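Local structure of NAD-dependent formate dehydrogenase gamma subunit (Cupriavidus necator, 6VW7) at residues A[37-42]-A[73-78]; A[48-53]-A[59-64]; A[101-106]-A[148-153]. The protein carries a [2Fe-2S] cluster in a thioredoxin-like domain of an NAD-dependent formate dehydrogenase and probably takes part in electron transfer between NADH and the enzyme's other centres. All coordinates share one frame; numbering follows the deposited sequence. Where two conformers were deposited one is given.

Contact 1 (A[37-42]-A[73-78]); sequences EIQDTQ and HFRQQP
The side-chain amide of Q39 reaches from helix 31-42 to the backbone of H73 and R75, in the loop that leads from the N-terminal helical bundle of this complex I 24 kDa-type subunit toward the first strand of its thioredoxin-like domain. The Q39 chain is extended, with CG anti to the backbone N (chi1 -179°), which carries the amide clear of its own helix. Both ends of the amide are used. Q39 NE2 donates to H73 O at 2.9 Å with an N-H...O angle of 164°; the acceptor lies in the amide plane, while the donor stands above the plane of the H73 carbonyl. Q39 OE1 accepts from R75 N at 2.8 Å, again nearly straight. Two bonds two residues apart fix the rotation of the amide, and F74 is bracketed between them.

The same amide also lies against two rings. Q39 NE2 sits over one face of the H73 imidazole, 3.7 Å from H73 NE2, with amide and ring planes 28° apart. The loop also touches the beta subunit, where H73 packs on S226 and F74 on A267 of that chain. In one of its two conformers R75 forms a salt bridge with E124. Q39 OE1 lies at the edge of the F74 ring, in its plane, and comes within 3.3 Å of F74 CA.

Contact 2 (A[48-53]-A[59-64]); sequences AAVPVI and LSRAEV
V50 CG1 touches both the side chain and the backbone of helix 61-70: it lies 3.8 Å from V64 CB and 3.6 Å from the backbone O of R61. A chi1 of 174° turns CG1 toward that helix, and the V50 and V64 side chains lie alongside each other, pointing opposite ways. I53, one helical turn on, meets V64 from another direction; its CG2 is 4.0 Å from V64 CG1 and equally near V64 CG2, the two side chains crossing at a slant. The side-chain contacts are thus aliphatic, and no hydrogen bond spans the two segments.

Two successive helices of the N-terminal helical bundle, 50-57 and 61-70, joined by a short turn and set steeply across one another, pack here through their first turns. The backbones come nearest at P51 and R61, with CA atoms 5.9 Å apart, and R61 CG passes P51 CA at 4.2 Å on the exposed flank. Outside this shell, S60 N-caps helix 61-70, its OG accepting from E63 N at 2.9 Å. On the inner side I53 continues onto L31, I34, L35 and I38 of helix 31-42, while A49 touches I17 and I53 touches V21 of helix 14-24.

Contact 3 (A[101-106]-A[148-153]); sequences AEHAQR and VDARRF
Two helices of the thioredoxin-like [2Fe-2S] domain, 97-108 and 150-160, meet here through H103 and A104 on the first and A150 and F153 on the second. The methyl group of A150 sits over the centre of the H103 imidazole: A150 CB is 3.6 Å from the ring centroid and only 9° off the ring normal, the geometry of a CH-pi contact. A chi1 of 171° swings the H103 ring away from its own amide nitrogen and out toward the first turn of helix 150-160. The polar end of the ring is held just beyond that turn, where H103 NE2 hydrogen-bonds to D154 OD1. Together the bond and the methyl contact limit how the imidazole can turn.

The second pair reverses the roles. F153 reaches back to helix 97-108, and the methyl of A104 lies over one face of its ring, displaced toward CZ; A104 CB is 3.4 Å from F153 CZ, a close apolar approach. F153 also packs against L100 and L108 of the same helix, placing its ring on the buried side of the interface. D149 caps the start of helix 150-160, its OD1 accepting from R152 N at 2.8 Å along a nearly straight N-H...O line of 173°. About 13 Å separates the F153 side chain from the [2Fe-2S] cluster, so this is helix-helix packing within the thioredoxin-like ferredoxin fold, not part of the cluster site.

In the fold
Contacts 1 and 2 belong to the N-terminal helical bundle and contact 3 to the thioredoxin-like domain, with 2 and 3 on opposite sides of the chain's centre. Contact 2 is nested in the loop closed by contact 1, and the two touch directly where I38 CD1 meets I53 CD1 at 3.7 Å. Contact 3 follows in sequence, its nearest atoms about 14 Å from contact 1. Both N-terminal contacts approach the beta subunit, contact 1 through H73 and F74 and contact 2 through E63, whereas no other chain touches contact 3. Contact 1, partly buried, relies on amide-to-backbone hydrogen bonds; contact 2 is buried and aliphatic; contact 3, also partly buried, joins helices through ring faces and alanine methyls.

Contact 1 (A[37-42]-A[73-78])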
loop_
_atom_site.group_PDB
_atom_site.type_symbol
_atom_site.label_atom_id
_atom_site.label_comp_id
_atom_site.label_asym_id
_atom_site.label_seq_id
_atom_site.Cartn_x
_atom_site.Cartn_y
_atom_site.Cartn_z
ATOM N N GLU A 37 9.842 -9.232 -16.912
ATOM C CA GLU A 37 10.783 -10.358 -16.939
ATOM C C GLU A 37 12.076 -9.994 -17.668
ATOM O O GLU A 37 13.163 -10.398 -17.244
ATOM C CB GLU A 37 10.139 -11.586 -17.586
ATOM C CG GLU A 37 11.031 -12.853 -17.583
ATOM C CD GLU A 37 11.287 -13.433 -16.188
ATOM O OE1 GLU A 37 10.735 -12.903 -15.193
ATOM O OE2 GLU A 37 12.049 -14.429 -16.093
ATOM N N ILE A 38 11.977 -9.230 -18.760
ATOM C CA ILE A 38 13.172 -8.734 -19.445
ATOM C C ILE A 38 13.999 -7.856 -18.511
ATOM O O ILE A 38 15.200 -8.072 -18.333
ATOM C CB ILE A 38 12.791 -7.971 -20.730
ATOM C CG1 ILE A 38 12.057 -8.890 -21.712
ATOM C CG2 ILE A 38 14.053 -7.409 -21.383
ATOM C CD1 ILE A 38 11.524 -8.172 -22.978
ATOM N N GLN A 39 13.368 -6.852 -17.893
ATOM C CA GLN A 39 14.090 -5.979 -16.970
ATOM C C GLN A 39 14.643 -6.756 -15.775
ATOM O O GLN A 39 15.753 -6.476 -15.307
ATOM C CB GLN A 39 13.186 -4.829 -16.496
ATOM C CG GLN A 39 13.874 -3.855 -15.531
ATOM C CD GLN A 39 13.323 -2.447 -15.616
ATOM O OE1 GLN A 39 13.233 -1.868 -16.702
ATOM N NE2 GLN A 39 12.954 -1.881 -14.467
ATOM N N ASP A 40 13.867 -7.709 -15.242
ATOM C CA ASP A 40 14.324 -8.467 -14.078
ATOM C C ASP A 40 15.558 -9.297 -14.401
ATOM O O ASP A 40 16.448 -9.448 -13.559
ATOM C CB ASP A 40 13.205 -9.368 -13.543
ATOM C CG ASP A 40 12.082 -8.574 -12.856
ATOM O OD1 ASP A 40 12.239 -7.345 -12.687
ATOM O OD2 ASP A 40 11.040 -9.175 -12.506
ATOM N N THR A 41 15.630 -9.852 -15.613
ATOM C CA THR A 41 16.735 -10.741 -15.949
ATOM C C THR A 41 17.900 -10.031 -16.635
ATOM O O THR A 41 19.053 -10.421 -16.426
ATOM C CB THR A 41 16.240 -11.902 -16.827
ATOM O OG1 THR A 41 15.657 -11.399 -18.036
ATOM C CG2 THR A 41 15.198 -12.743 -16.079
ATOM N N GLN A 42 17.642 -8.997 -17.435
ATOM C CA GLN A 42 18.693 -8.328 -18.191
ATOM C C GLN A 42 19.117 -6.996 -17.591
ATOM O O GLN A 42 20.180 -6.484 -17.954
ATOM C CB GLN A 42 18.235 -8.091 -19.635
ATOM C CG GLN A 42 17.513 -9.282 -20.238
ATOM C CD GLN A 42 18.421 -10.484 -20.355
ATOM O OE1 GLN A 42 19.529 -10.368 -20.863
ATOM N NE2 GLN A 42 17.960 -11.644 -19.884
ATOM N N HIS A 73 8.796 2.728 -13.850
ATOM C CA HIS A 73 9.567 1.604 -13.340
ATOM C C HIS A 73 10.542 1.067 -14.384
ATOM O O HIS A 73 11.636 0.619 -14.027
ATOM C CB HIS A 73 8.628 0.495 -12.851
ATOM C CG HIS A 73 9.335 -0.739 -12.387
ATOM N ND1 HIS A 73 9.899 -0.850 -11.136
ATOM C CD2 HIS A 73 9.569 -1.918 -13.012
ATOM C CE1 HIS A 73 10.465 -2.041 -11.011
ATOM N NE2 HIS A 73 10.270 -2.710 -12.131
ATOM N N PHE A 74 10.202 1.157 -15.669
ATOM C CA PHE A 74 10.983 0.506 -16.727
ATOM C C PHE A 74 12.136 1.397 -17.170
ATOM O O PHE A 74 11.953 2.595 -17.383
ATOM C CB PHE A 74 10.093 0.177 -17.931
ATOM C CG PHE A 74 9.036 -0.863 -17.640
ATOM C CD1 PHE A 74 9.365 -2.040 -16.986
ATOM C CD2 PHE A 74 7.720 -0.662 -18.027
ATOM C CE1 PHE A 74 8.396 -2.999 -16.708
ATOM C CE2 PHE A 74 6.745 -1.614 -17.754
ATOM C CZ PHE A 74 7.071 -2.772 -17.093
ATOM N N ARG A 75 13.325 0.825 -17.312
ATOM C CA ARG A 75 14.457 1.582 -17.820
ATOM C C ARG A 75 14.932 0.972 -19.128
ATOM O O ARG A 75 14.848 -0.241 -19.334
ATOM C CB ARG A 75 15.607 1.670 -16.804
ATOM C CG ARG A 75 15.992 0.390 -16.103
ATOM C CD ARG A 75 17.040 0.673 -15.020
ATOM N NE ARG A 75 16.490 1.415 -13.888
ATOM C CZ ARG A 75 16.783 2.679 -13.588
ATOM N NH1 ARG A 75 17.640 3.371 -14.329
ATOM N NH2 ARG A 75 16.222 3.253 -12.535
ATOM N N GLN A 76 15.393 1.839 -20.025
ATOM C CA GLN A 76 15.858 1.437 -21.345
ATOM C C GLN A 76 17.374 1.384 -21.455
ATOM O O GLN A 76 17.891 1.098 -22.535
ATOM C CB GLN A 76 15.279 2.376 -22.408
ATOM C CG GLN A 76 13.784 2.202 -22.569
ATOM C CD GLN A 76 13.159 3.189 -23.535
ATOM O OE1 GLN A 76 12.783 2.827 -24.653
ATOM N NE2 GLN A 76 13.024 4.445 -23.099
ATOM N N GLN A 77 18.095 1.681 -20.381
ATOM C CA GLN A 77 19.542 1.572 -20.330
ATOM C C GLN A 77 19.922 1.027 -18.962
ATOM O O GLN A 77 19.200 1.256 -17.987
ATOM C CB GLN A 77 20.223 2.933 -20.564
ATOM N N PRO A 78 21.047 0.324 -18.851
ATOM C CA PRO A 78 21.411 -0.265 -17.556
ATOM C C PRO A 78 21.554 0.799 -16.476
ATOM O O PRO A 78 21.952 1.935 -16.738
ATOM C CB PRO A 78 22.752 -0.951 -17.841
ATOM C CG PRO A 78 22.764 -1.164 -19.316
ATOM C CD PRO A 78 22.016 -0.013 -19.907
#

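Contact 2 (A[48-53]-A[59-64])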
loop_
_atom_site.group_PDB
_atom_site.type_symbol
_atom_site.label_atom_id
_atom_site.label_comp_id
_atom_site.label_asym_id
_atom_site.label_seq_id
_atom_site.Cartn_x
_atom_site.Cartn_y
_atom_site.Cartn_z
ATOM N N ALA A 48 16.433 -3.072 -28.920
ATOM C CA ALA A 48 16.365 -4.176 -29.867
ATOM C C ALA A 48 15.333 -5.228 -29.476
ATOM O O ALA A 48 14.993 -6.071 -30.311
ATOM C CB ALA A 48 17.739 -4.835 -30.021
ATOM N N ALA A 49 14.821 -5.206 -28.248
ATOM C CA ALA A 49 13.770 -6.150 -27.893
ATOM C C ALA A 49 12.403 -5.726 -28.409
ATOM O O ALA A 49 11.508 -6.572 -28.531
ATOM C CB ALA A 49 13.698 -6.326 -26.379
ATOM N N VAL A 50 12.204 -4.433 -28.677
ATOM C CA VAL A 50 10.867 -3.951 -29.032
ATOM C C VAL A 50 10.312 -4.647 -30.272
ATOM O O VAL A 50 9.163 -5.117 -30.224
ATOM C CB VAL A 50 10.869 -2.420 -29.147
ATOM C CG1 VAL A 50 9.512 -1.913 -29.662
ATOM C CG2 VAL A 50 11.198 -1.809 -27.776
ATOM N N PRO A 51 11.058 -4.787 -31.380
ATOM C CA PRO A 51 10.486 -5.512 -32.528
ATOM C C PRO A 51 10.098 -6.939 -32.196
ATOM O O PRO A 51 9.108 -7.450 -32.733
ATOM C CB PRO A 51 11.604 -5.443 -33.582
ATOM C CG PRO A 51 12.406 -4.243 -33.194
ATOM C CD PRO A 51 12.395 -4.250 -31.700
ATOM N N VAL A 52 10.860 -7.604 -31.326
ATOM C CA VAL A 52 10.535 -8.978 -30.960
ATOM C C VAL A 52 9.225 -9.020 -30.183
ATOM O O VAL A 52 8.341 -9.842 -30.456
ATOM C CB VAL A 52 11.691 -9.592 -30.149
ATOM C CG1 VAL A 52 11.338 -11.004 -29.677
ATOM C CG2 VAL A 52 12.967 -9.564 -30.967
ATOM N N ILE A 53 9.085 -8.130 -29.204
ATOM C CA ILE A 53 7.846 -8.059 -28.438
ATOM C C ILE A 53 6.678 -7.723 -29.359
ATOM O O ILE A 53 5.653 -8.414 -29.363
ATOM C CB ILE A 53 7.983 -7.021 -27.310
ATOM C CG1 ILE A 53 9.091 -7.433 -26.338
ATOM C CG2 ILE A 53 6.631 -6.769 -26.620
ATOM C CD1 ILE A 53 9.657 -6.268 -25.539
ATOM N N LEU A 59 1.408 -6.261 -31.890
ATOM C CA LEU A 59 1.330 -4.845 -31.553
ATOM C C LEU A 59 2.301 -4.084 -32.446
ATOM O O LEU A 59 3.226 -4.666 -33.016
ATOM C CB LEU A 59 1.677 -4.596 -30.077
ATOM C CG LEU A 59 0.792 -5.228 -29.003
ATOM C CD1 LEU A 59 1.381 -4.985 -27.640
ATOM C CD2 LEU A 59 -0.616 -4.641 -29.076
ATOM N N SER A 60 2.106 -2.776 -32.562
ATOM C CA SER A 60 3.091 -2.010 -33.310
ATOM C C SER A 60 4.297 -1.713 -32.428
ATOM O O SER A 60 4.220 -1.726 -31.196
ATOM C CB SER A 60 2.500 -0.696 -33.816
ATOM O OG SER A 60 2.433 0.217 -32.735
ATOM N N ARG A 61 5.424 -1.424 -33.075
ATOM C CA ARG A 61 6.620 -1.060 -32.323
ATOM C C ARG A 61 6.397 0.224 -31.533
ATOM O O ARG A 61 6.863 0.350 -30.394
ATOM C CB ARG A 61 7.822 -0.915 -33.260
ATOM C CG ARG A 61 8.332 -2.223 -33.888
ATOM C CD ARG A 61 7.534 -2.613 -35.141
ATOM N NE ARG A 61 6.880 -1.454 -35.752
ATOM C CZ ARG A 61 5.832 -1.512 -36.570
ATOM N NH1 ARG A 61 5.290 -2.674 -36.899
ATOM N NH2 ARG A 61 5.320 -0.394 -37.057
ATOM N N ALA A 62 5.686 1.193 -32.118
ATOM C CA ALA A 62 5.431 2.447 -31.406
ATOM C C ALA A 62 4.581 2.213 -30.164
ATOM O O ALA A 62 4.819 2.814 -29.108
ATOM C CB ALA A 62 4.745 3.453 -32.335
ATOM N N GLU A 63 3.603 1.316 -30.266
ATOM C CA GLU A 63 2.781 0.973 -29.114
ATOM C C GLU A 63 3.639 0.440 -27.969
ATOM O O GLU A 63 3.528 0.895 -26.822
ATOM C CB GLU A 63 1.723 -0.043 -29.545
ATOM C CG GLU A 63 1.058 -0.801 -28.421
ATOM C CD GLU A 63 0.062 0.052 -27.666
ATOM O OE1 GLU A 63 -0.313 1.114 -28.188
ATOM O OE2 GLU A 63 -0.345 -0.340 -26.548
ATOM N N VAL A 64 4.515 -0.527 -28.269
ATOM C CA VAL A 64 5.372 -1.109 -27.241
ATOM C C VAL A 64 6.285 -0.042 -26.644
ATOM O O VAL A 64 6.414 0.073 -25.419
ATOM C CB VAL A 64 6.182 -2.286 -27.827
ATOM C CG1 VAL A 64 7.139 -2.849 -26.785
ATOM C CG2 VAL A 64 5.243 -3.376 -28.331
#

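Contact 3 (A[101-106]-A[148-153])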
loop_
_atom_site.group_PDB
_atom_site.type_symbol
_atom_site.label_atom_id
_atom_site.label_comp_id
_atom_site.label_asym_id
_atom_site.label_seq_id
_atom_site.Cartn_x
_atom_site.Cartn_y
_atom_site.Cartn_z
ATOM N N ALA A 101 17.071 13.826 0.827
ATOM C CA ALA A 101 17.287 13.859 -0.619
ATOM C C ALA A 101 18.384 14.850 -0.998
ATOM O O ALA A 101 19.173 14.594 -1.915
ATOM C CB ALA A 101 15.985 14.201 -1.337
ATOM N N GLU A 102 18.443 15.994 -0.315
ATOM C CA GLU A 102 19.520 16.939 -0.573
ATOM C C GLU A 102 20.859 16.346 -0.171
ATOM O O GLU A 102 21.852 16.479 -0.898
ATOM C CB GLU A 102 19.284 18.242 0.189
ATOM C CG GLU A 102 18.044 19.001 -0.210
ATOM C CD GLU A 102 17.612 19.986 0.865
ATOM O OE1 GLU A 102 16.462 20.479 0.806
ATOM O OE2 GLU A 102 18.424 20.254 1.780
ATOM N N HIS A 103 20.909 15.689 0.990
ATOM C CA HIS A 103 22.155 15.077 1.432
ATOM C C HIS A 103 22.596 13.972 0.486
ATOM O O HIS A 103 23.781 13.864 0.154
ATOM C CB HIS A 103 22.021 14.518 2.845
ATOM C CG HIS A 103 23.199 13.696 3.259
ATOM N ND1 HIS A 103 24.422 14.257 3.559
ATOM C CD2 HIS A 103 23.362 12.356 3.374
ATOM C CE1 HIS A 103 25.283 13.301 3.862
ATOM N NE2 HIS A 103 24.665 12.137 3.758
ATOM N N ALA A 104 21.653 13.128 0.057
ATOM C CA ALA A 104 22.006 12.005 -0.799
ATOM C C ALA A 104 22.694 12.477 -2.071
ATOM O O ALA A 104 23.670 11.865 -2.519
ATOM C CB ALA A 104 20.759 11.189 -1.134
ATOM N N GLN A 105 22.223 13.582 -2.646
ATOM C CA GLN A 105 22.833 14.097 -3.867
ATOM C C GLN A 105 24.220 14.670 -3.596
ATOM O O GLN A 105 25.136 14.495 -4.407
ATOM C CB GLN A 105 21.918 15.149 -4.488
ATOM C CG GLN A 105 20.643 14.553 -5.065
ATOM C CD GLN A 105 19.602 15.602 -5.403
ATOM O OE1 GLN A 105 19.578 16.140 -6.508
ATOM N NE2 GLN A 105 18.732 15.895 -4.444
ATOM N N ARG A 106 24.404 15.336 -2.451
ATOM C CA ARG A 106 25.739 15.814 -2.099
ATOM C C ARG A 106 26.690 14.654 -1.827
ATOM O O ARG A 106 27.836 14.666 -2.286
ATOM C CB ARG A 106 25.667 16.767 -0.900
ATOM C CG ARG A 106 24.980 18.097 -1.214
ATOM C CD ARG A 106 25.037 19.102 -0.055
ATOM N NE ARG A 106 24.683 18.517 1.236
ATOM C CZ ARG A 106 23.512 18.705 1.841
ATOM N NH1 ARG A 106 22.588 19.473 1.275
ATOM N NH2 ARG A 106 23.264 18.135 3.015
ATOM N N VAL A 148 15.744 6.816 8.051
ATOM C CA VAL A 148 17.027 7.079 7.409
ATOM C C VAL A 148 17.379 8.557 7.554
ATOM O O VAL A 148 16.658 9.433 7.067
ATOM C CB VAL A 148 17.012 6.658 5.934
ATOM C CG1 VAL A 148 18.379 6.942 5.286
ATOM C CG2 VAL A 148 16.634 5.196 5.802
ATOM N N ASP A 149 18.497 8.834 8.211
ATOM C CA ASP A 149 19.067 10.168 8.264
ATOM C C ASP A 149 20.399 10.170 7.510
ATOM O O ASP A 149 20.783 9.172 6.885
ATOM C CB ASP A 149 19.206 10.617 9.722
ATOM C CG ASP A 149 20.156 9.733 10.522
ATOM O OD1 ASP A 149 20.791 8.816 9.940
ATOM O OD2 ASP A 149 20.251 9.955 11.747
ATOM N N ALA A 150 21.107 11.301 7.563
ATOM C CA ALA A 150 22.338 11.436 6.790
ATOM C C ALA A 150 23.369 10.392 7.204
ATOM O O ALA A 150 24.041 9.796 6.349
ATOM C CB ALA A 150 22.903 12.848 6.951
ATOM N N ARG A 151 23.496 10.140 8.509
ATOM C CA ARG A 151 24.448 9.134 8.967
ATOM C C ARG A 151 24.081 7.754 8.432
ATOM O O ARG A 151 24.912 7.079 7.812
ATOM C CB ARG A 151 24.524 9.129 10.496
ATOM N N ARG A 152 22.829 7.322 8.638
ATOM C CA ARG A 152 22.449 5.984 8.192
ATOM C C ARG A 152 22.539 5.845 6.681
ATOM O O ARG A 152 22.884 4.769 6.181
ATOM C CB ARG A 152 21.040 5.631 8.677
ATOM C CG ARG A 152 20.929 5.497 10.193
ATOM C CD ARG A 152 19.595 4.882 10.615
ATOM N NE ARG A 152 18.860 5.760 11.527
ATOM C CZ ARG A 152 18.550 5.457 12.787
ATOM N NH1 ARG A 152 18.898 4.281 13.295
ATOM N NH2 ARG A 152 17.875 6.323 13.536
ATOM N N PHE A 153 22.231 6.913 5.936
ATOM C CA PHE A 153 22.377 6.857 4.485
ATOM C C PHE A 153 23.821 6.574 4.091
ATOM O O PHE A 153 24.094 5.641 3.327
ATOM C CB PHE A 153 21.896 8.157 3.841
ATOM C CG PHE A 153 21.904 8.123 2.332
ATOM C CD1 PHE A 153 20.829 7.604 1.626
ATOM C CD2 PHE A 153 22.998 8.592 1.618
ATOM C CE1 PHE A 153 20.848 7.563 0.239
ATOM C CE2 PHE A 153 23.015 8.555 0.232
ATOM C CZ PHE A 153 21.939 8.040 -0.455
#